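PDB 4XGU: putative pachytene checkpoint protein 2 from Caenorhabditis elegans, which probably plays a key role in meiotic chromosome recombination, acting as a AAA+ ATPase that binds and hydrolyses ATP and remodels other proteins. Local coordinates for residues 8-13 against 92-97; 16-21 against 65-70; 44-49 against 71-76; 99-104 against 124-129; 208-213 against 234-239. One frame throughout, in Å; residues are numbered along the deposited sequence.

Interactions 1, 2 and 3 belong to the N-terminal domain and share one three-stranded sheet: interaction 1 joins its central strand, 12-16, to 95-98, while interactions 2 and 3 use strand 68-72 and its continuation. Interaction 4 lies where the chain passes from this sheet to the ATPase sheet, and interaction 5 is within the ATPase domain, its strand 206-212 neighbouring strand 123-127 of interaction 4. Chemistry follows place. The buried strand-helix contact of interaction 5 is wholly apolar, whereas interaction 1, also buried, relies on main-chain bonds. Interactions 2, 3 and 4 are partly buried and add, respectively, a salt bridge, an asparagine and tryptophan gripping the main chain, and a histidine ring.

Interaction 1: 8-13 against 92-97; sequences LKNIHA and PSNIHV
The carbonyl of Ala13 receives the firmest bond of this contact, from the backbone N of His96: N to O is 2.7 Å. The CA of Ile95 adds a CA-H...O contact to this oxygen at 3.2 Å. On the other side of the Ala13-Ile95 pair, the carbonyl O of Asn94 accepts two weaker bonds. One comes from Ala13 N at 3.3 Å, the other from the ring nitrogen ND1 of His12, also 3.3 Å away from that oxygen but with a bent N-H...O angle of 133°. Ala13 thus bonds to the residues before and after Ile95, the pattern of a parallel bridge.

His12 CG lies beside its own backbone N (chi1 -62°), which brings the imidazole against Asn94, the two side chains slanting across each other. There ND1 comes 3.5 Å from Asn94 CB, with the ring and the amide nearly perpendicular (88°). The amide itself is held elsewhere, ND2 donating to the carbonyl of Asn91, just before the segment. His96 brings CE1 to the edge of the His12 ring, 3.9 Å from ND1. On the face of the sheet that carries Ala13 and Ile95, CB of the first meets CG2 of the second at 3.6 Å; the short alanine suits a position where a branched neighbour and a helix press close.

That helix is 30-41, whose Ile37 touches both Ala13 and Ile95, while Phe30 adds to the cover over Ile95. The histidines meet helix 185-199 through Arg199 and Ile198. Strand 12-16 is the middle strand of the sheet, parallel to 95-98 here and antiparallel to 68-72 along its other edge.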
# COMPACT_ATOMS: atom_id res chain seq x y z
N LEU B 8 26.50 53.91 14.28
CA LEU B 8 25.51 52.86 14.45
C LEU B 8 25.78 52.11 15.75
O LEU B 8 26.94 51.89 16.12
CB LEU B 8 25.53 51.90 13.26
CG LEU B 8 25.57 52.60 11.90
CD1 LEU B 8 25.53 51.58 10.78
CD2 LEU B 8 24.43 53.60 11.76
N LYS B 9 24.71 51.71 16.44
CA LYS B 9 24.82 51.24 17.81
C LYS B 9 25.69 50.00 17.99
O LYS B 9 26.68 50.04 18.74
CB LYS B 9 23.42 50.98 18.38
CG LYS B 9 22.68 52.26 18.75
CD LYS B 9 21.65 52.01 19.84
CE LYS B 9 21.02 53.30 20.32
NZ LYS B 9 20.04 53.06 21.42
N ASN B 10 25.35 48.90 17.34
CA ASN B 10 26.15 47.68 17.47
C ASN B 10 26.78 47.21 16.17
O ASN B 10 26.09 46.73 15.26
CB ASN B 10 25.31 46.55 18.06
CG ASN B 10 25.68 46.23 19.50
OD1 ASN B 10 26.26 47.06 20.20
ND2 ASN B 10 25.36 45.02 19.94
N ILE B 11 28.09 47.35 16.09
CA ILE B 11 28.86 46.84 14.97
C ILE B 11 29.98 45.97 15.52
O ILE B 11 30.58 46.29 16.55
CB ILE B 11 29.45 47.97 14.11
CG1 ILE B 11 28.39 49.02 13.80
CG2 ILE B 11 30.03 47.41 12.82
CD1 ILE B 11 28.88 50.13 12.90
N HIS B 12 30.26 44.86 14.85
CA HIS B 12 31.26 43.92 15.32
C HIS B 12 32.53 43.96 14.47
O HIS B 12 32.51 44.44 13.33
CB HIS B 12 30.70 42.50 15.34
CG HIS B 12 29.53 42.33 16.27
ND1 HIS B 12 29.66 41.77 17.52
CD2 HIS B 12 28.23 42.65 16.13
CE1 HIS B 12 28.48 41.75 18.11
NE2 HIS B 12 27.59 42.27 17.29
N ALA B 13 33.62 43.47 15.03
CA ALA B 13 34.86 43.36 14.28
C ALA B 13 35.56 42.04 14.59
O ALA B 13 35.80 41.71 15.75
CB ALA B 13 35.77 44.53 14.57
N PRO B 92 34.52 47.80 22.69
CA PRO B 92 35.56 46.76 22.70
C PRO B 92 35.08 45.36 23.10
O PRO B 92 35.89 44.44 23.15
CB PRO B 92 36.58 47.29 23.73
CG PRO B 92 35.84 48.31 24.53
CD PRO B 92 34.89 48.93 23.55
N SER B 93 33.79 45.21 23.38
CA SER B 93 33.23 43.91 23.72
C SER B 93 32.73 43.16 22.48
O SER B 93 32.51 41.95 22.53
CB SER B 93 32.09 44.06 24.73
OG SER B 93 31.37 42.84 24.85
N ASN B 94 32.55 43.90 21.39
CA ASN B 94 32.03 43.31 20.16
C ASN B 94 33.14 42.96 19.18
O ASN B 94 32.89 42.44 18.10
CB ASN B 94 31.05 44.26 19.48
CG ASN B 94 29.99 44.77 20.43
OD1 ASN B 94 28.97 44.13 20.65
ND2 ASN B 94 30.23 45.95 20.99
N ILE B 95 34.38 43.27 19.56
CA ILE B 95 35.51 42.97 18.68
C ILE B 95 36.21 41.70 19.14
O ILE B 95 36.66 41.59 20.28
CB ILE B 95 36.49 44.16 18.61
CG1 ILE B 95 37.04 44.53 19.99
CG2 ILE B 95 35.80 45.37 18.04
CD1 ILE B 95 37.92 45.75 19.97
N HIS B 96 36.29 40.73 18.24
CA HIS B 96 36.82 39.42 18.60
C HIS B 96 38.07 39.08 17.82
O HIS B 96 38.13 39.24 16.60
CB HIS B 96 35.77 38.34 18.40
CG HIS B 96 34.44 38.68 18.98
ND1 HIS B 96 33.42 39.24 18.23
CD2 HIS B 96 33.95 38.54 20.23
CE1 HIS B 96 32.37 39.44 19.01
NE2 HIS B 96 32.66 39.02 20.22
N VAL B 97 39.06 38.58 18.54
CA VAL B 97 40.33 38.22 17.94
C VAL B 97 40.42 36.69 17.93
O VAL B 97 40.03 36.04 18.90
CB VAL B 97 41.48 38.86 18.70
CG1 VAL B 97 42.77 38.75 17.92
CG2 VAL B 97 41.17 40.35 19.02

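Interaction 2: 16-21 against 65-70; sequences RICQKF and LFEKLV
Arg16 lies across Glu67 and Lys68, and its side chain touches one or both along most of its length. CB begins beside the carbonyl of Lys68, 3.6 Å from its O. With CG anti to the backbone N (chi1 -173°) and bends further out at chi2 and chi3, the chain folds back over the neighbouring strand. CD then comes 3.2 Å from Glu67 OE1. At the tip, NH1 points almost straight at that same oxygen, a weak bond of 3.3 Å between NH1 and OE1 that is also a salt bridge. OE1 lies at the edge of the guanidinium, in its plane, although the carboxylate is turned 77° against it. One guanidinium face rests over Lys68 CB, and NH2 touches Lys68 CD at 3.2 Å. NH2 finds its stronger partner in Asp133, which also draws Lys68 NZ in a long, weak ion pair; this acidic neighbour probably eases the proximity of the two positive groups.

The backbone explains how two residues can face one. Arg16 N donates to Lys68 O at 2.8 Å, while Arg16 O accepts from Glu67 N at 2.7 Å and, more weakly, from Lys68 N: a classic beta bulge. Further along, Cys18 SG lies 3.3 Å from Glu67 OE2, and Ile17 CG2 packs on the carbonyl of Leu65.

Long charged chains suit the partly exposed face, and apolar ones the face toward helix 30-41. There Ile17 meets Phe33, Phe66 meets Leu36 and Leu69 meets Ala40, with Val97 of strand 95-98 also against Ile17.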
# COMPACT_ATOMS: atom_id res chain seq x y z
N ARG B 16 41.73 38.28 12.60
CA ARG B 16 42.54 37.07 12.59
C ARG B 16 44.01 37.40 12.85
O ARG B 16 44.65 38.09 12.04
CB ARG B 16 42.40 36.33 11.26
CG ARG B 16 43.09 34.98 11.24
CD ARG B 16 43.63 34.64 9.87
NE ARG B 16 42.62 34.78 8.82
CZ ARG B 16 42.87 34.65 7.53
NH1 ARG B 16 44.11 34.38 7.12
NH2 ARG B 16 41.90 34.79 6.64
N ILE B 17 44.55 36.91 13.96
CA ILE B 17 45.96 37.08 14.26
C ILE B 17 46.79 35.89 13.79
O ILE B 17 46.24 34.86 13.37
CB ILE B 17 46.21 37.27 15.76
CG1 ILE B 17 45.40 36.25 16.57
CG2 ILE B 17 45.87 38.69 16.19
CD1 ILE B 17 45.54 36.41 18.06
N CYS B 18 48.11 36.02 13.86
CA CYS B 18 49.01 34.93 13.50
C CYS B 18 48.99 33.85 14.57
O CYS B 18 48.64 34.12 15.72
CB CYS B 18 50.43 35.45 13.30
SG CYS B 18 50.94 35.64 11.57
N GLN B 19 49.36 32.64 14.19
CA GLN B 19 49.50 31.56 15.16
C GLN B 19 50.65 31.89 16.10
O GLN B 19 50.56 31.67 17.30
CB GLN B 19 49.74 30.21 14.47
CG GLN B 19 48.51 29.58 13.84
CD GLN B 19 48.14 30.19 12.50
OE1 GLN B 19 48.93 30.93 11.90
NE2 GLN B 19 46.94 29.88 12.02
N LYS B 20 51.74 32.42 15.54
CA LYS B 20 52.91 32.79 16.33
C LYS B 20 52.59 33.90 17.32
O LYS B 20 53.28 34.06 18.32
CB LYS B 20 54.07 33.22 15.42
CG LYS B 20 54.78 32.05 14.74
CD LYS B 20 56.28 32.29 14.59
CE LYS B 20 56.64 32.75 13.19
NZ LYS B 20 58.09 33.08 13.07
N PHE B 21 51.54 34.67 17.03
CA PHE B 21 51.04 35.64 17.99
C PHE B 21 50.46 34.91 19.19
O PHE B 21 49.51 34.14 19.05
CB PHE B 21 49.98 36.54 17.35
CG PHE B 21 49.77 37.86 18.06
CD1 PHE B 21 49.27 37.90 19.35
CD2 PHE B 21 50.07 39.05 17.42
CE1 PHE B 21 49.07 39.10 20.00
CE2 PHE B 21 49.88 40.26 18.06
CZ PHE B 21 49.38 40.28 19.35
N LEU B 65 50.10 43.51 13.37
CA LEU B 65 49.16 42.95 14.34
C LEU B 65 48.28 41.85 13.77
O LEU B 65 48.15 40.78 14.37
CB LEU B 65 48.26 44.06 14.90
CG LEU B 65 48.89 45.14 15.78
CD1 LEU B 65 47.86 46.19 16.15
CD2 LEU B 65 49.49 44.53 17.03
N PHE B 66 47.67 42.10 12.62
CA PHE B 66 46.64 41.22 12.10
C PHE B 66 46.98 40.56 10.77
O PHE B 66 47.89 40.99 10.06
CB PHE B 66 45.32 41.99 11.96
CG PHE B 66 45.32 42.98 10.82
CD1 PHE B 66 46.03 44.16 10.92
CD2 PHE B 66 44.60 42.73 9.67
CE1 PHE B 66 46.02 45.08 9.88
CE2 PHE B 66 44.58 43.63 8.63
CZ PHE B 66 45.30 44.81 8.73
N GLU B 67 46.23 39.52 10.44
CA GLU B 67 46.38 38.81 9.18
C GLU B 67 45.21 39.16 8.28
O GLU B 67 45.32 39.17 7.05
CB GLU B 67 46.46 37.30 9.42
CG GLU B 67 47.38 36.55 8.47
CD GLU B 67 47.68 35.13 8.93
OE1 GLU B 67 46.72 34.35 9.13
OE2 GLU B 67 48.87 34.79 9.10
N LYS B 68 44.08 39.47 8.90
CA LYS B 68 42.86 39.85 8.20
C LYS B 68 41.82 40.33 9.20
O LYS B 68 41.67 39.76 10.28
CB LYS B 68 42.32 38.66 7.39
CG LYS B 68 40.86 38.78 6.95
CD LYS B 68 40.51 37.64 6.01
CE LYS B 68 39.01 37.39 5.95
NZ LYS B 68 38.66 36.25 5.05
N LEU B 69 41.11 41.40 8.85
CA LEU B 69 40.05 41.89 9.73
C LEU B 69 38.76 42.11 8.95
O LEU B 69 38.78 42.42 7.76
CB LEU B 69 40.47 43.18 10.44
CG LEU B 69 40.43 44.51 9.69
CD1 LEU B 69 39.09 45.23 9.88
CD2 LEU B 69 41.57 45.39 10.14
N VAL B 70 37.63 41.92 9.63
CA VAL B 70 36.32 42.18 9.06
C VAL B 70 35.53 43.08 9.99
O VAL B 70 35.52 42.87 11.20
CB VAL B 70 35.52 40.88 8.83
CG1 VAL B 70 34.26 41.16 8.03
CG2 VAL B 70 36.38 39.83 8.14

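Interaction 3: 44-49 against 71-76; sequences ARNWKP and IGTCEL
The first torsions of Asn46 and Trp47 bring their flat ends to Gly72 and Thr73. Asn46 CG stands anti to its nitrogen (chi1 -153°), laying the amide along Thr73, whereas Trp47 keeps CG beside the backbone N (chi1 -58°) and swings its indole back over Gly72. The two residues occupy the corners of a type II turn from Arg45 to Lys48, in which Trp47 has a positive phi of 62°.

The asparagine suits its place because one amide can both accept and donate. Its OD1 takes the N-H of Thr73 at 2.8 Å, in the carbonyl plane and on a lone pair, while ND2 gives a hydrogen to Thr73 O at 2.8 Å; ND2 also bonds to Arg77 O. From the opposite face of that carbonyl comes Trp47 NE1, 2.8 Å from Thr73 O. Two donors therefore grip one oxygen, and both ends of the Thr73 backbone are held. Trp47 N adds a bond to Ile71 O of 2.9 Å.

Gly72 fits under the indole since it has no side chain: its CA sits 3.5 Å from the centroid of the six-membered ring, a CH-pi contact over the face. Beyond, Thr73 OG1 accepts from Glu75 N, forming an ST turn.

Helix 145-161 borders the indole through Met150, which also touches Cys74. On the strand side, Ile71 packs on Ile37 and Ser41 of helix 30-41, and Gly72 pairs with His12 of strand 12-16.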
# COMPACT_ATOMS: atom_id res chain seq x y z
N ALA B 44 36.03 51.27 4.89
CA ALA B 44 35.66 49.88 5.00
C ALA B 44 34.28 49.64 4.41
O ALA B 44 33.41 50.52 4.46
CB ALA B 44 35.70 49.44 6.46
N ARG B 45 34.08 48.47 3.83
CA ARG B 45 32.77 48.06 3.38
C ARG B 45 32.21 47.02 4.35
O ARG B 45 32.97 46.21 4.89
CB ARG B 45 32.83 47.51 1.95
CG ARG B 45 33.12 48.57 0.89
CD ARG B 45 33.39 47.96 -0.47
NE ARG B 45 32.30 47.10 -0.93
CZ ARG B 45 31.29 47.51 -1.70
NH1 ARG B 45 31.23 48.77 -2.09
NH2 ARG B 45 30.35 46.65 -2.07
N ASN B 46 30.91 47.07 4.58
CA ASN B 46 30.24 46.16 5.50
C ASN B 46 30.49 44.69 5.15
O ASN B 46 30.24 44.28 4.01
CB ASN B 46 28.74 46.45 5.53
CG ASN B 46 28.10 46.06 6.85
OD1 ASN B 46 28.75 46.05 7.89
ND2 ASN B 46 26.81 45.74 6.81
N TRP B 47 30.99 43.93 6.11
CA TRP B 47 31.28 42.50 5.94
C TRP B 47 32.32 42.21 4.86
O TRP B 47 32.50 41.06 4.46
CB TRP B 47 30.00 41.73 5.62
CG TRP B 47 28.95 41.89 6.66
CD1 TRP B 47 27.78 42.57 6.55
CD2 TRP B 47 28.99 41.36 7.99
NE1 TRP B 47 27.08 42.49 7.73
CE2 TRP B 47 27.80 41.76 8.63
CE3 TRP B 47 29.92 40.60 8.70
CZ2 TRP B 47 27.52 41.41 9.95
CZ3 TRP B 47 29.63 40.25 10.01
CH2 TRP B 47 28.44 40.66 10.62
N LYS B 48 33.01 43.25 4.40
CA LYS B 48 34.07 43.07 3.42
C LYS B 48 35.43 43.20 4.10
O LYS B 48 35.75 44.24 4.67
CB LYS B 48 33.93 44.08 2.28
CG LYS B 48 33.26 43.52 1.04
CD LYS B 48 31.98 42.77 1.38
CE LYS B 48 31.45 42.01 0.17
NZ LYS B 48 30.28 41.15 0.51
N PRO B 49 36.23 42.12 4.03
CA PRO B 49 37.48 42.01 4.78
C PRO B 49 38.61 42.87 4.23
O PRO B 49 38.81 42.95 3.02
CB PRO B 49 37.83 40.52 4.64
CG PRO B 49 37.24 40.13 3.34
CD PRO B 49 35.97 40.94 3.20
N ILE B 71 34.88 44.10 9.43
CA ILE B 71 33.96 44.93 10.19
C ILE B 71 32.56 44.82 9.59
O ILE B 71 32.36 45.14 8.42
CB ILE B 71 34.40 46.40 10.20
CG1 ILE B 71 35.76 46.53 10.88
CG2 ILE B 71 33.36 47.26 10.91
CD1 ILE B 71 36.24 47.95 10.99
N GLY B 72 31.61 44.37 10.39
CA GLY B 72 30.28 44.12 9.88
C GLY B 72 29.15 44.43 10.84
O GLY B 72 29.31 44.34 12.05
N THR B 73 28.01 44.82 10.27
CA THR B 73 26.81 45.05 11.05
C THR B 73 25.59 44.60 10.26
O THR B 73 25.64 44.49 9.03
CB THR B 73 26.64 46.52 11.42
OG1 THR B 73 25.42 46.68 12.17
CG2 THR B 73 26.56 47.36 10.16
N CYS B 74 24.50 44.33 10.96
CA CYS B 74 23.26 43.91 10.32
C CYS B 74 22.36 45.11 10.05
O CYS B 74 21.34 44.99 9.39
CB CYS B 74 22.54 42.86 11.17
SG CYS B 74 23.51 41.35 11.45
N GLU B 75 22.77 46.27 10.56
CA GLU B 75 22.02 47.51 10.36
C GLU B 75 22.20 48.04 8.94
O GLU B 75 21.30 48.68 8.39
CB GLU B 75 22.47 48.57 11.37
CG GLU B 75 22.38 48.14 12.82
CD GLU B 75 22.90 49.19 13.78
OE1 GLU B 75 22.21 50.21 13.98
OE2 GLU B 75 24.00 49.01 14.34
N LEU B 76 23.37 47.79 8.36
CA LEU B 76 23.68 48.30 7.03
C LEU B 76 23.56 47.23 5.96
O LEU B 76 23.58 46.03 6.25
CB LEU B 76 25.10 48.89 7.00
CG LEU B 76 25.25 50.37 7.36
CD1 LEU B 76 26.70 50.80 7.26
CD2 LEU B 76 24.36 51.24 6.48

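Interaction 4: 99-104 against 124-129; sequences KLHKDG and LWQLPC
The imidazole of His101 lies with one face over Gln126, whose CG is 3.6 Å from the ring centroid and shifted toward the rim, a CH-pi contact. The glutamine amide beyond is turned almost perpendicular to the ring (89°); the aliphatic CG, and not the amide, lies over the ring. A chi1 of -166° holds that CG opposite the glutamine's own nitrogen, where it can reach the histidine. At the ring edge sits the carbonyl of Leu127: NE2 donates weakly to its O, 3.3 Å away. Next to it, CD2 comes 3.1 Å from Pro128 O, and NE2 is 3.9 Å from Pro128 CD. Histidine suits the place because it offers a flat face and a donor at once.

The main chain supplies the stronger bond. His101 N gives its hydrogen to Pro128 O at 2.9 Å, and Leu100 CA makes a CA-H...O contact with the same oxygen. In return Cys129 CA approaches His101 O at 3.3 Å, completing a single bridge between the two backbones. The peptide before Pro128 is cis, which turns the chain between Leu127 and the bridged Cys129.

Cys129 O is held by Gln194 and Leu127 packs on Ala193, both of helix 185-199, whose first residues, Lys185 and Thr186, belong to the predicted ATP-binding site. Strand 123-127 runs antiparallel to 206-212, beside the parallel five-stranded core characteristic of AAA+ ATPases. The contact thus belongs to the passage from the N-terminal domain into that sheet.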
# COMPACT_ATOMS: atom_id res chain seq x y z
N LYS B 99 42.34 32.90 15.88
CA LYS B 99 43.27 32.23 14.97
C LYS B 99 42.59 30.95 14.48
O LYS B 99 42.06 30.20 15.29
CB LYS B 99 44.60 31.94 15.68
CG LYS B 99 44.46 31.14 16.97
CD LYS B 99 45.82 30.77 17.55
CE LYS B 99 46.66 32.00 17.81
NZ LYS B 99 48.00 31.65 18.34
N LEU B 100 42.59 30.72 13.17
CA LEU B 100 41.88 29.57 12.61
C LEU B 100 42.70 28.30 12.69
O LEU B 100 43.92 28.33 12.52
CB LEU B 100 41.51 29.83 11.15
CG LEU B 100 42.32 30.76 10.25
CD1 LEU B 100 43.65 30.15 9.75
CD2 LEU B 100 41.44 31.24 9.13
N HIS B 101 42.02 27.18 12.93
CA HIS B 101 42.70 25.90 12.98
C HIS B 101 42.84 25.35 11.57
O HIS B 101 41.93 25.49 10.75
CB HIS B 101 41.94 24.90 13.86
CG HIS B 101 41.19 25.54 14.99
ND1 HIS B 101 41.72 25.67 16.26
CD2 HIS B 101 39.96 26.08 15.04
CE1 HIS B 101 40.84 26.27 17.04
NE2 HIS B 101 39.76 26.53 16.32
N LYS B 102 43.99 24.74 11.27
CA LYS B 102 44.22 24.13 9.96
C LYS B 102 44.24 22.62 10.07
O LYS B 102 44.63 21.92 9.13
CB LYS B 102 45.53 24.63 9.35
CG LYS B 102 46.49 25.28 10.33
CD LYS B 102 47.40 26.26 9.61
CE LYS B 102 46.58 27.36 8.95
NZ LYS B 102 47.42 28.26 8.09
N ASP B 103 43.79 22.13 11.22
CA ASP B 103 43.78 20.71 11.54
C ASP B 103 43.04 19.90 10.49
O ASP B 103 43.36 18.74 10.24
CB ASP B 103 43.15 20.50 12.92
CG ASP B 103 43.59 21.53 13.94
OD1 ASP B 103 44.33 22.47 13.57
OD2 ASP B 103 43.19 21.41 15.11
N GLY B 104 42.05 20.52 9.86
CA GLY B 104 41.29 19.89 8.80
C GLY B 104 40.15 19.03 9.33
O GLY B 104 40.03 18.82 10.53
N LEU B 124 33.86 15.95 11.28
CA LEU B 124 33.99 16.94 12.34
C LEU B 124 34.86 18.11 11.91
O LEU B 124 36.00 17.92 11.49
CB LEU B 124 34.56 16.29 13.60
CG LEU B 124 34.78 17.24 14.79
CD1 LEU B 124 33.47 17.90 15.20
CD2 LEU B 124 35.40 16.50 15.96
N TRP B 125 34.32 19.31 12.02
CA TRP B 125 35.07 20.52 11.68
C TRP B 125 35.41 21.32 12.93
O TRP B 125 34.56 21.54 13.79
CB TRP B 125 34.27 21.40 10.72
CG TRP B 125 34.04 20.79 9.37
CD1 TRP B 125 32.97 20.04 8.98
CD2 TRP B 125 34.89 20.90 8.23
NE1 TRP B 125 33.11 19.66 7.67
CE2 TRP B 125 34.28 20.18 7.18
CE3 TRP B 125 36.12 21.53 7.99
CZ2 TRP B 125 34.86 20.07 5.92
CZ3 TRP B 125 36.69 21.42 6.74
CH2 TRP B 125 36.06 20.70 5.71
N GLN B 126 36.66 21.74 13.03
CA GLN B 126 37.12 22.58 14.12
C GLN B 126 36.93 24.05 13.75
O GLN B 126 37.53 24.53 12.79
CB GLN B 126 38.58 22.29 14.45
CG GLN B 126 39.07 22.85 15.77
CD GLN B 126 38.43 22.18 16.96
OE1 GLN B 126 38.08 21.00 16.90
NE2 GLN B 126 38.26 22.92 18.05
N LEU B 127 36.11 24.77 14.51
CA LEU B 127 35.76 26.15 14.15
C LEU B 127 36.48 27.20 14.98
O LEU B 127 36.55 27.09 16.21
CB LEU B 127 34.25 26.36 14.27
CG LEU B 127 33.40 25.54 13.30
CD1 LEU B 127 31.94 26.00 13.37
CD2 LEU B 127 33.94 25.65 11.89
N PRO B 128 36.99 28.26 14.32
CA PRO B 128 36.93 28.47 12.87
C PRO B 128 38.10 27.83 12.11
O PRO B 128 39.23 27.88 12.57
CB PRO B 128 37.00 29.99 12.74
CG PRO B 128 37.79 30.43 13.93
CD PRO B 128 37.47 29.45 15.04
N CYS B 129 37.81 27.25 10.95
CA CYS B 129 38.82 26.54 10.17
C CYS B 129 39.25 27.29 8.93
O CYS B 129 38.60 28.24 8.52
CB CYS B 129 38.31 25.16 9.74
SG CYS B 129 36.76 25.19 8.82

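Interaction 5: 208-213 against 234-239; sequences VMLEIN and DQIDEL
Leu210 faces the helix, and its CD1 settles against both branches of Ile236, 3.5 Å from CG1 and 3.6 Å from CG2. Ile236 can present both because its CG1 lies beside the backbone N (chi1 -42°) while CG2 is anti to it, spreading the pair around the incoming methyl. The two side chains meet at a slant.

One helical turn on, Leu239 turns CD2 toward the strand, where it meets Val208 CG2 at 3.7 Å; the same CD2 lies more loosely, 4.4 Å, from Leu210 CD1. At the other end Ile212 CD1 reaches Ile236 CD1 at 4.4 Å. Alternate strand residues 208, 210 and 212 thus point to the same side of the strand and meet one helical face, formed by Ile236 and Leu239. Strand and helix run nearly antiparallel (169°), with axes 10.6 Å apart.

Helix 228-241 belongs to the connection from strand 206-212 to its parallel neighbour 245-251, a beta-alpha-beta crossover of the AAA+ core. Away from the strand, Asp234 and Asp237 form salt bridges with Arg286, and Asp237 also with Arg290.

Only aliphatic groups meet, and no hydrogen bond joins the two segments. The beta-branched valine and isoleucines, with the leucines, fill such an interface well, and its cohesion must come from burial and close fit, while the charges are kept to other sides of the helix.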
# COMPACT_ATOMS: atom_id res chain seq x y z
N VAL B 208 33.07 23.44 17.68
CA VAL B 208 33.16 22.36 16.70
C VAL B 208 31.91 22.31 15.83
O VAL B 208 30.85 22.81 16.21
CB VAL B 208 33.34 20.99 17.39
CG1 VAL B 208 34.68 20.92 18.12
CG2 VAL B 208 32.19 20.70 18.34
N MET B 209 32.04 21.70 14.65
CA MET B 209 30.89 21.49 13.77
C MET B 209 30.89 20.08 13.19
O MET B 209 31.90 19.62 12.65
CB MET B 209 30.86 22.51 12.63
CG MET B 209 30.01 22.07 11.44
SD MET B 209 29.65 23.39 10.26
CE MET B 209 29.24 22.45 8.80
N LEU B 210 29.75 19.41 13.31
CA LEU B 210 29.56 18.08 12.75
C LEU B 210 28.68 18.13 11.52
O LEU B 210 27.52 18.54 11.58
CB LEU B 210 28.96 17.14 13.79
CG LEU B 210 29.99 16.59 14.78
CD1 LEU B 210 29.32 15.99 15.99
CD2 LEU B 210 30.86 15.56 14.08
N GLU B 211 29.23 17.71 10.38
CA GLU B 211 28.50 17.73 9.13
C GLU B 211 28.06 16.32 8.74
O GLU B 211 28.87 15.39 8.71
CB GLU B 211 29.35 18.34 8.02
CG GLU B 211 28.64 18.44 6.68
CD GLU B 211 29.48 19.12 5.63
OE1 GLU B 211 30.65 19.45 5.91
OE2 GLU B 211 28.97 19.33 4.51
N ILE B 212 26.77 16.17 8.44
CA ILE B 212 26.21 14.87 8.08
C ILE B 212 25.65 14.89 6.65
O ILE B 212 25.12 15.91 6.20
CB ILE B 212 25.09 14.46 9.05
CG1 ILE B 212 25.51 14.73 10.50
CG2 ILE B 212 24.72 13.00 8.87
CD1 ILE B 212 24.43 14.40 11.52
N ASN B 213 25.79 13.77 5.95
CA ASN B 213 25.16 13.55 4.65
C ASN B 213 25.68 14.46 3.55
O ASN B 213 24.91 15.06 2.80
CB ASN B 213 23.64 13.71 4.78
CG ASN B 213 22.88 13.05 3.64
OD1 ASN B 213 23.32 12.04 3.10
ND2 ASN B 213 21.74 13.63 3.28
N ASP B 234 24.82 9.95 19.43
CA ASP B 234 25.30 9.74 20.79
C ASP B 234 26.68 10.36 20.98
O ASP B 234 27.02 10.83 22.07
CB ASP B 234 25.35 8.24 21.12
CG ASP B 234 24.04 7.73 21.67
OD1 ASP B 234 23.44 8.41 22.52
OD2 ASP B 234 23.60 6.63 21.25
N GLN B 235 27.48 10.36 19.91
CA GLN B 235 28.79 10.99 19.95
C GLN B 235 28.66 12.51 19.95
O GLN B 235 29.41 13.21 20.64
CB GLN B 235 29.65 10.54 18.76
CG GLN B 235 30.99 11.24 18.69
CD GLN B 235 31.95 10.56 17.74
OE1 GLN B 235 31.54 9.85 16.83
NE2 GLN B 235 33.24 10.78 17.95
N ILE B 236 27.71 13.02 19.18
CA ILE B 236 27.41 14.45 19.18
C ILE B 236 26.98 14.87 20.57
O ILE B 236 27.33 15.95 21.05
CB ILE B 236 26.30 14.82 18.19
CG1 ILE B 236 26.47 14.08 16.87
CG2 ILE B 236 26.27 16.33 17.96
CD1 ILE B 236 25.44 14.44 15.82
N ASP B 237 26.20 14.00 21.22
CA ASP B 237 25.69 14.27 22.55
C ASP B 237 26.84 14.44 23.55
O ASP B 237 26.84 15.38 24.34
CB ASP B 237 24.76 13.14 23.00
CG ASP B 237 23.89 13.54 24.18
OD1 ASP B 237 24.44 13.98 25.21
OD2 ASP B 237 22.65 13.43 24.07
N GLU B 238 27.81 13.53 23.50
CA GLU B 238 28.98 13.62 24.37
C GLU B 238 29.72 14.94 24.17
O GLU B 238 30.15 15.58 25.13
CB GLU B 238 29.94 12.46 24.12
CG GLU B 238 29.67 11.23 24.97
CD GLU B 238 30.90 10.35 25.12
OE1 GLU B 238 31.95 10.71 24.55
OE2 GLU B 238 30.82 9.31 25.81
N LEU B 239 29.84 15.35 22.91
CA LEU B 239 30.48 16.62 22.58
C LEU B 239 29.63 17.78 23.08
O LEU B 239 30.15 18.84 23.42
CB LEU B 239 30.70 16.72 21.07
CG LEU B 239 32.04 17.31 20.61
CD1 LEU B 239 33.19 16.65 21.34
CD2 LEU B 239 32.19 17.13 19.11